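Local coordinates for OmpT protein (Vibrio cholerae serotype O1, PDB 6EHD) that probably forms a water-filled beta-barrel channel across the outer membrane, through which small solutes diffuse as in other non-specific porins, at residues A[43-46]-A[50-53]; A[123-128]-A[132-137]. The protein carries 1 engineered substitution. All blocks are in the same frame, centred on the assembly; numbering follows the deposited sequence.

Interaction 1: residues A[43-46]-A[50-53]; sequences NYTV and LALQ
Tyr44 and Leu52 form the hydrogen-bonded pair at the middle of an antiparallel ladder, in which segments 43-46 and 50-53 run at 160° to each other. Tyr44 N reaches Leu52 O at 2.9 Å, and Leu52 N returns a bond to Tyr44 O. Asn43 with Gln53 and Thr45 with Ala51 are the non-hydrogen-bonded pairs beside it. Toward the turn, Val46 N donates to Leu50 O at 2.9 Å.

The side chains of Asn43, Thr45, Ala51 and Gln53 share one face. Asn43 and Gln53 lie side by side, their amide planes 36° apart, and Asn43 OD1 rests 3.5 Å from Gln53 CB. A water donates to Asn43 OD1 and to Leu52 O, so that carbonyl accepts both a backbone N-H and a water hydrogen. Gln53 CG stands anti to the backbone N (chi1 175°), and its extended chain carries OE1 to Lys81 and NE2 to Asp41. Beside the Tyr44-Leu52 pair, the Val46 side chain leans on the other strand, Val46 CG2 4.3 Å from Leu52 CD1 and Val46 CB 4.1 Å from Leu50 CD2.

This is the end of the beta hairpin formed by strands 30-47 and 50-59 of the porin barrel. Main-chain bonds fix its register, and the side chains add little to it: amides and water beside Asn43 and Gln53, a few long aliphatic contacts at Val46, Leu50 and Leu52.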
ATOM      1  N   ASN A  43     -18.770   9.926  13.302  1.00 33.92           N
ATOM      2  CA  ASN A  43     -17.933  10.278  14.464  1.00 37.94           C
ATOM      3  C   ASN A  43     -18.802  10.933  15.538  1.00 42.98           C
ATOM      4  O   ASN A  43     -19.729  11.704  15.232  1.00 41.11           O
ATOM      5  CB  ASN A  43     -16.713  11.165  14.106  1.00 34.81           C
ATOM      6  CG  ASN A  43     -15.688  10.386  13.244  1.00 41.40           C
ATOM      7  OD1 ASN A  43     -14.811   9.681  13.789  1.00 38.46           O
ATOM      8  ND2 ASN A  43     -15.886  10.380  11.896  1.00 38.70           N
ATOM      9  N   TYR A  44     -18.519  10.602  16.799  1.00 36.84           N
ATOM     10  CA  TYR A  44     -19.238  11.221  17.891  1.00 38.79           C
ATOM     11  C   TYR A  44     -18.292  11.444  19.063  1.00 38.23           C
ATOM     12  O   TYR A  44     -17.671  10.496  19.533  1.00 36.51           O
ATOM     13  CB  TYR A  44     -20.449  10.326  18.263  1.00 36.91           C
ATOM     14  CG  TYR A  44     -21.317  10.984  19.320  1.00 42.44           C
ATOM     15  CD1 TYR A  44     -22.338  11.872  18.961  1.00 49.85           C
ATOM     16  CD2 TYR A  44     -21.099  10.758  20.687  1.00 45.46           C
ATOM     17  CE1 TYR A  44     -23.123  12.512  19.944  1.00 52.52           C
ATOM     18  CE2 TYR A  44     -21.873  11.395  21.678  1.00 48.20           C
ATOM     19  CZ  TYR A  44     -22.888  12.262  21.310  1.00 55.27           C
ATOM     20  OH  TYR A  44     -23.665  12.869  22.281  1.00 54.45           O
ATOM     21  N   THR A  45     -18.205  12.679  19.539  1.00 36.35           N
ATOM     22  CA  THR A  45     -17.387  13.054  20.675  1.00 40.22           C
ATOM     23  C   THR A  45     -18.232  12.969  21.952  1.00 40.44           C
ATOM     24  O   THR A  45     -19.260  13.638  22.085  1.00 41.72           O
ATOM     25  CB  THR A  45     -16.857  14.515  20.473  1.00 46.76           C
ATOM     26  OG1 THR A  45     -16.018  14.540  19.337  1.00 46.85           O
ATOM     27  CG2 THR A  45     -16.014  15.007  21.626  1.00 47.51           C
ATOM     28  N   VAL A  46     -17.826  12.127  22.864  1.00 38.81           N
ATOM     29  CA  VAL A  46     -18.543  11.925  24.183  1.00 40.01           C
ATOM     30  C   VAL A  46     -18.077  13.034  25.115  1.00 46.86           C
ATOM     31  O   VAL A  46     -18.888  13.765  25.659  1.00 50.67           O
ATOM     32  CB  VAL A  46     -18.293  10.515  24.749  1.00 36.80           C
ATOM     33  CG1 VAL A  46     -18.956  10.305  26.141  1.00 40.70           C
ATOM     34  CG2 VAL A  46     -18.718   9.438  23.794  1.00 39.45           C
ATOM     35  N   LEU A  50     -12.802  11.235  25.136  1.00 37.45           N
ATOM     36  CA  LEU A  50     -13.342   9.993  24.539  1.00 34.69           C
ATOM     37  C   LEU A  50     -14.196  10.306  23.314  1.00 35.91           C
ATOM     38  O   LEU A  50     -15.183  11.114  23.391  1.00 33.61           O
ATOM     39  CB  LEU A  50     -14.218   9.250  25.564  1.00 34.71           C
ATOM     40  CG  LEU A  50     -14.956   7.997  25.047  1.00 33.59           C
ATOM     41  CD1 LEU A  50     -14.059   6.868  24.638  1.00 36.22           C
ATOM     42  CD2 LEU A  50     -15.944   7.433  26.073  1.00 39.78           C
ATOM     43  N   ALA A  51     -13.915   9.597  22.225  1.00 34.49           N
ATOM     44  CA  ALA A  51     -14.731   9.687  20.988  1.00 32.55           C
ATOM     45  C   ALA A  51     -14.902   8.316  20.320  1.00 31.57           C
ATOM     46  O   ALA A  51     -14.089   7.432  20.499  1.00 30.09           O
ATOM     47  CB  ALA A  51     -14.129  10.740  20.040  1.00 36.66           C
ATOM     48  N   LEU A  52     -15.992   8.118  19.580  1.00 28.49           N
ATOM     49  CA  LEU A  52     -16.334   6.871  18.928  1.00 28.21           C
ATOM     50  C   LEU A  52     -16.456   7.113  17.367  1.00 28.92           C
ATOM     51  O   LEU A  52     -16.825   8.214  16.936  1.00 34.96           O
ATOM     52  CB  LEU A  52     -17.729   6.385  19.380  1.00 31.63           C
ATOM     53  CG  LEU A  52     -17.885   6.205  20.903  1.00 34.66           C
ATOM     54  CD1 LEU A  52     -19.348   5.955  21.302  1.00 36.64           C
ATOM     55  CD2 LEU A  52     -17.014   5.061  21.363  1.00 38.14           C
ATOM     56  N   GLN A  53     -16.169   6.085  16.617  1.00 28.16           N
ATOM     57  CA  GLN A  53     -16.206   6.089  15.158  1.00 28.81           C
ATOM     58  C   GLN A  53     -16.797   4.804  14.658  1.00 30.09           C
ATOM     59  O   GLN A  53     -16.499   3.704  15.129  1.00 27.62           O
ATOM     60  CB  GLN A  53     -14.772   6.298  14.552  1.00 29.67           C
ATOM     61  CG  GLN A  53     -14.743   6.198  13.013  1.00 30.43           C
ATOM     62  CD  GLN A  53     -13.307   6.133  12.414  1.00 38.26           C
ATOM     63  OE1 GLN A  53     -12.346   5.632  13.069  1.00 33.01           O
ATOM     64  NE2 GLN A  53     -13.157   6.666  11.162  1.00 35.54           N
TER
HETATM   65  O   HOH W   1     -14.490   9.874  16.482  1.00 43.02           O

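Interaction 2: residues A[123-128]-A[132-137]; sequences KYVYEA and WVKAGY. With C8E ((hydroxyethyloxy)tri(ethyloxy)octane), chain B.
Lys134 and Val125 face each other as a non-hydrogen-bonded pair, flanked by the hydrogen-bonded pairs Tyr124-Ala135 and Tyr126-Val133 of an antiparallel hairpin. Lys134 puts CB 3.9 Å from Tyr124 O. Lys134 CG, anti to the carbonyl carbon (chi1 -58°), passes Val125 CG2 at 4.2 Å. The chain then runs extended: Lys134 CD meets C8E O9 at 3.7 Å, and CE lies over one face of the Trp132 indole, offset toward its rim, and near C8E O15. At the tip, Lys134 NZ hydrogen-bonds to four ether oxygens of the detergent, O9, O12, O15 and O18, and to its terminal hydroxyl O21, the closest at 2.6 Å; five acceptors for three N-H groups imply shared hydrogens. The polyether thus wraps the ammonium much as a crown ether wraps a cation.

C8E C17 sits over the same Trp132 face as Lys134 CE, 3.2 Å from Trp132 CD1, while Glu127 CD touches C8E C14. Glu127 OE1 stays 7.0 Å from Lys134 NZ.

Strand 121-128 continues the barrel wall to strand 80-84, and strand 131-138 to strand 147-157. On the Lys134 face, helix 90-94 touches Lys123, Trp132 and Lys134, and its Asp93 forms a salt bridge with Lys123.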
ATOM      1  N   LYS A 123      -5.986  -2.184  15.499  1.00 26.16           N
ATOM      2  CA  LYS A 123      -4.907  -1.234  15.091  1.00 28.87           C
ATOM      3  C   LYS A 123      -4.899  -0.137  16.124  1.00 28.56           C
ATOM      4  O   LYS A 123      -5.974   0.238  16.665  1.00 28.62           O
ATOM      5  CB  LYS A 123      -5.134  -0.711  13.644  1.00 24.49           C
ATOM      6  CG  LYS A 123      -4.851  -1.739  12.554  1.00 25.80           C
ATOM      7  CD  LYS A 123      -5.210  -1.277  11.122  1.00 27.70           C
ATOM      8  CE  LYS A 123      -4.516   0.024  10.699  1.00 28.98           C
ATOM      9  NZ  LYS A 123      -5.159   0.498   9.415  1.00 26.34           N
ATOM     10  N   TYR A 124      -3.701   0.299  16.449  1.00 24.05           N
ATOM     11  CA  TYR A 124      -3.436   1.349  17.423  1.00 25.89           C
ATOM     12  C   TYR A 124      -2.713   2.565  16.820  1.00 25.77           C
ATOM     13  O   TYR A 124      -1.764   2.390  16.029  1.00 25.96           O
ATOM     14  CB  TYR A 124      -2.519   0.743  18.533  1.00 28.46           C
ATOM     15  CG  TYR A 124      -2.115   1.706  19.611  1.00 27.46           C
ATOM     16  CD1 TYR A 124      -3.022   2.120  20.610  1.00 31.05           C
ATOM     17  CD2 TYR A 124      -0.807   2.235  19.653  1.00 31.44           C
ATOM     18  CE1 TYR A 124      -2.658   2.981  21.618  1.00 33.14           C
ATOM     19  CE2 TYR A 124      -0.425   3.117  20.655  1.00 30.22           C
ATOM     20  CZ  TYR A 124      -1.332   3.479  21.653  1.00 37.27           C
ATOM     21  OH  TYR A 124      -0.944   4.423  22.609  1.00 34.13           O
ATOM     22  N   VAL A 125      -3.098   3.751  17.200  1.00 25.49           N
ATOM     23  CA  VAL A 125      -2.408   4.984  16.815  1.00 26.67           C
ATOM     24  C   VAL A 125      -2.284   5.911  17.968  1.00 31.31           C
ATOM     25  O   VAL A 125      -3.302   6.180  18.658  1.00 29.22           O
ATOM     26  CB  VAL A 125      -3.177   5.719  15.696  1.00 28.56           C
ATOM     27  CG1 VAL A 125      -2.471   7.066  15.372  1.00 34.40           C
ATOM     28  CG2 VAL A 125      -3.380   4.840  14.475  1.00 29.74           C
ATOM     29  N   TYR A 126      -1.048   6.343  18.276  1.00 26.74           N
ATOM     30  CA  TYR A 126      -0.789   7.452  19.254  1.00 30.58           C
ATOM     31  C   TYR A 126      -0.111   8.629  18.596  1.00 33.97           C
ATOM     32  O   TYR A 126       0.928   8.395  17.923  1.00 35.88           O
ATOM     33  CB  TYR A 126       0.055   6.899  20.382  1.00 32.46           C
ATOM     34  CG  TYR A 126       0.305   7.984  21.411  1.00 41.74           C
ATOM     35  CD1 TYR A 126      -0.690   8.304  22.355  1.00 46.52           C
ATOM     36  CD2 TYR A 126       1.472   8.729  21.414  1.00 48.61           C
ATOM     37  CE1 TYR A 126      -0.504   9.310  23.282  1.00 54.78           C
ATOM     38  CE2 TYR A 126       1.662   9.753  22.339  1.00 52.06           C
ATOM     39  CZ  TYR A 126       0.667  10.031  23.260  1.00 58.01           C
ATOM     40  OH  TYR A 126       0.817  11.033  24.179  1.00 74.23           O
ATOM     41  N   GLU A 127      -0.621   9.847  18.727  1.00 33.93           N
ATOM     42  CA  GLU A 127       0.040  11.086  18.227  1.00 36.99           C
ATOM     43  C   GLU A 127       0.271  12.119  19.280  1.00 53.65           C
ATOM     44  O   GLU A 127      -0.638  12.396  20.066  1.00 46.66           O
ATOM     45  CB  GLU A 127      -0.821  11.821  17.243  1.00 51.31           C
ATOM     46  CG  GLU A 127      -1.128  11.179  15.946  1.00 56.39           C
ATOM     47  CD  GLU A 127      -2.041  12.089  15.124  1.00 68.19           C
ATOM     48  OE1 GLU A 127      -3.239  11.777  15.006  1.00 75.90           O
ATOM     49  OE2 GLU A 127      -1.569  13.122  14.602  1.00 79.33           O
ATOM     50  N   ALA A 128       1.439  12.764  19.225  1.00 46.73           N
ATOM     51  CA  ALA A 128       1.825  13.842  20.125  1.00 49.77           C
ATOM     52  C   ALA A 128       2.696  14.790  19.336  1.00 63.82           C
ATOM     53  O   ALA A 128       3.746  14.346  18.844  1.00 60.00           O
ATOM     54  CB  ALA A 128       2.620  13.283  21.285  1.00 52.24           C
ATOM     55  N   TRP A 132       4.793  10.066  16.540  1.00 31.71           N
ATOM     56  CA  TRP A 132       3.668   9.084  16.501  1.00 28.25           C
ATOM     57  C   TRP A 132       4.146   7.673  16.589  1.00 30.42           C
ATOM     58  O   TRP A 132       5.322   7.344  16.281  1.00 27.07           O
ATOM     59  CB  TRP A 132       2.811   9.318  15.272  1.00 29.96           C
ATOM     60  CG  TRP A 132       3.620   9.278  13.895  1.00 30.75           C
ATOM     61  CD1 TRP A 132       4.115  10.341  13.198  1.00 34.72           C
ATOM     62  CD2 TRP A 132       3.980   8.109  13.152  1.00 26.24           C
ATOM     63  NE1 TRP A 132       4.735   9.918  12.009  1.00 31.74           N
ATOM     64  CE2 TRP A 132       4.703   8.550  11.970  1.00 29.42           C
ATOM     65  CE3 TRP A 132       3.816   6.775  13.358  1.00 24.20           C
ATOM     66  CZ2 TRP A 132       5.150   7.650  10.984  1.00 27.69           C
ATOM     67  CZ3 TRP A 132       4.314   5.866  12.408  1.00 25.06           C
ATOM     68  CH2 TRP A 132       4.997   6.321  11.239  1.00 25.36           C
ATOM     69  N   VAL A 133       3.256   6.817  17.040  1.00 24.11           N
ATOM     70  CA  VAL A 133       3.417   5.358  17.053  1.00 23.13           C
ATOM     71  C   VAL A 133       2.200   4.740  16.440  1.00 27.09           C
ATOM     72  O   VAL A 133       1.066   5.156  16.756  1.00 26.56           O
ATOM     73  CB  VAL A 133       3.591   4.812  18.517  1.00 28.10           C
ATOM     74  CG1 VAL A 133       3.783   3.329  18.508  1.00 29.19           C
ATOM     75  CG2 VAL A 133       4.707   5.527  19.228  1.00 33.89           C
ATOM     76  N   LYS A 134       2.399   3.725  15.568  1.00 26.47           N
ATOM     77  CA  LYS A 134       1.294   2.997  14.942  1.00 27.07           C
ATOM     78  C   LYS A 134       1.593   1.523  15.012  1.00 28.31           C
ATOM     79  O   LYS A 134       2.674   1.044  14.647  1.00 27.36           O
ATOM     80  CB  LYS A 134       0.996   3.425  13.471  1.00 24.76           C
ATOM     81  CG  LYS A 134       0.662   4.887  13.300  1.00 25.09           C
ATOM     82  CD  LYS A 134       0.351   5.301  11.835  1.00 28.10           C
ATOM     83  CE  LYS A 134       0.104   6.832  11.787  1.00 34.73           C
ATOM     84  NZ  LYS A 134      -0.348   7.350  10.457  1.00 38.40           N
ATOM     85  N   ALA A 135       0.608   0.770  15.455  1.00 24.80           N
ATOM     86  CA  ALA A 135       0.752  -0.669  15.518  1.00 25.33           C
ATOM     87  C   ALA A 135      -0.482  -1.472  15.169  1.00 24.31           C
ATOM     88  O   ALA A 135      -1.589  -0.930  15.076  1.00 25.82           O
ATOM     89  CB  ALA A 135       1.245  -0.976  16.937  1.00 29.20           C
ATOM     90  N   GLY A 136      -0.300  -2.740  14.830  1.00 25.47           N
ATOM     91  CA  GLY A 136      -1.427  -3.600  14.523  1.00 27.47           C
ATOM     92  C   GLY A 136      -1.193  -5.084  14.796  1.00 29.55           C
ATOM     93  O   GLY A 136      -0.071  -5.598  14.795  1.00 27.28           O
ATOM     94  N   TYR A 137      -2.303  -5.784  15.034  1.00 27.16           N
ATOM     95  CA  TYR A 137      -2.294  -7.261  15.182  1.00 31.78           C
ATOM     96  C   TYR A 137      -3.495  -7.879  14.492  1.00 29.30           C
ATOM     97  O   TYR A 137      -4.618  -7.448  14.679  1.00 30.24           O
ATOM     98  CB  TYR A 137      -2.311  -7.583  16.735  1.00 36.00           C
ATOM     99  CG  TYR A 137      -2.482  -9.066  17.087  1.00 38.61           C
ATOM    100  CD1 TYR A 137      -1.385  -9.949  17.106  1.00 45.73           C
ATOM    101  CD2 TYR A 137      -3.754  -9.586  17.413  1.00 46.52           C
ATOM    102  CE1 TYR A 137      -1.540 -11.323  17.404  1.00 46.37           C
ATOM    103  CE2 TYR A 137      -3.917 -10.955  17.696  1.00 43.39           C
ATOM    104  CZ  TYR A 137      -2.831 -11.799  17.715  1.00 48.79           C
ATOM    105  OH  TYR A 137      -3.048 -13.118  18.008  1.00 51.33           O
TER
HETATM  106  O9  C8E B 401      -2.920   6.052  10.260  1.00 49.56           O
HETATM  107  C10 C8E B 401      -4.192   6.479  10.704  1.00 57.08           C
HETATM  108  C11 C8E B 401      -4.294   7.948  11.072  1.00 54.70           C
HETATM  109  O12 C8E B 401      -3.062   8.450  11.590  1.00 61.91           O
HETATM  110  C13 C8E B 401      -3.153   9.808  12.037  1.00 58.62           C
HETATM  111  C14 C8E B 401      -1.766  10.356  12.402  1.00 59.40           C
HETATM  112  O15 C8E B 401      -0.724  10.133  11.411  1.00 51.56           O
HETATM  113  C16 C8E B 401       0.481  10.829  11.784  1.00 48.99           C
HETATM  114  C17 C8E B 401       1.717  10.242  11.117  1.00 56.62           C
HETATM  115  O18 C8E B 401       1.505   9.750   9.817  1.00 55.59           O
HETATM  116  C19 C8E B 401       2.599   9.208   9.066  1.00 51.80           C
HETATM  117  C20 C8E B 401       2.531   7.694   8.951  1.00 44.18           C
HETATM  118  O21 C8E B 401       1.287   7.374   8.385  1.00 48.34           O

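Overall arrangement
Both interactions are antiparallel hairpin pairings in the porin's beta-barrel wall, but they hold different strands: 30-47 with 50-59 in interaction 1, and 121-128 with 131-138 in interaction 2. Their centres are 18 Å apart and their nearest atoms about 9 Å, so they do not touch; strands 67-77 and 80-84 come between them in the pairing order. Both count as surface contacts, yet interaction 1 has no buried residue, whereas interaction 2 includes the buried Trp132 and Lys134, both partly covered by the detergent. Lys81 connects them, meeting the Gln53 side chain and the Val125 backbone. Neutral polar groups and solvent at a hairpin end contrast with a charged amine held by bound polyether beside helix 90-94.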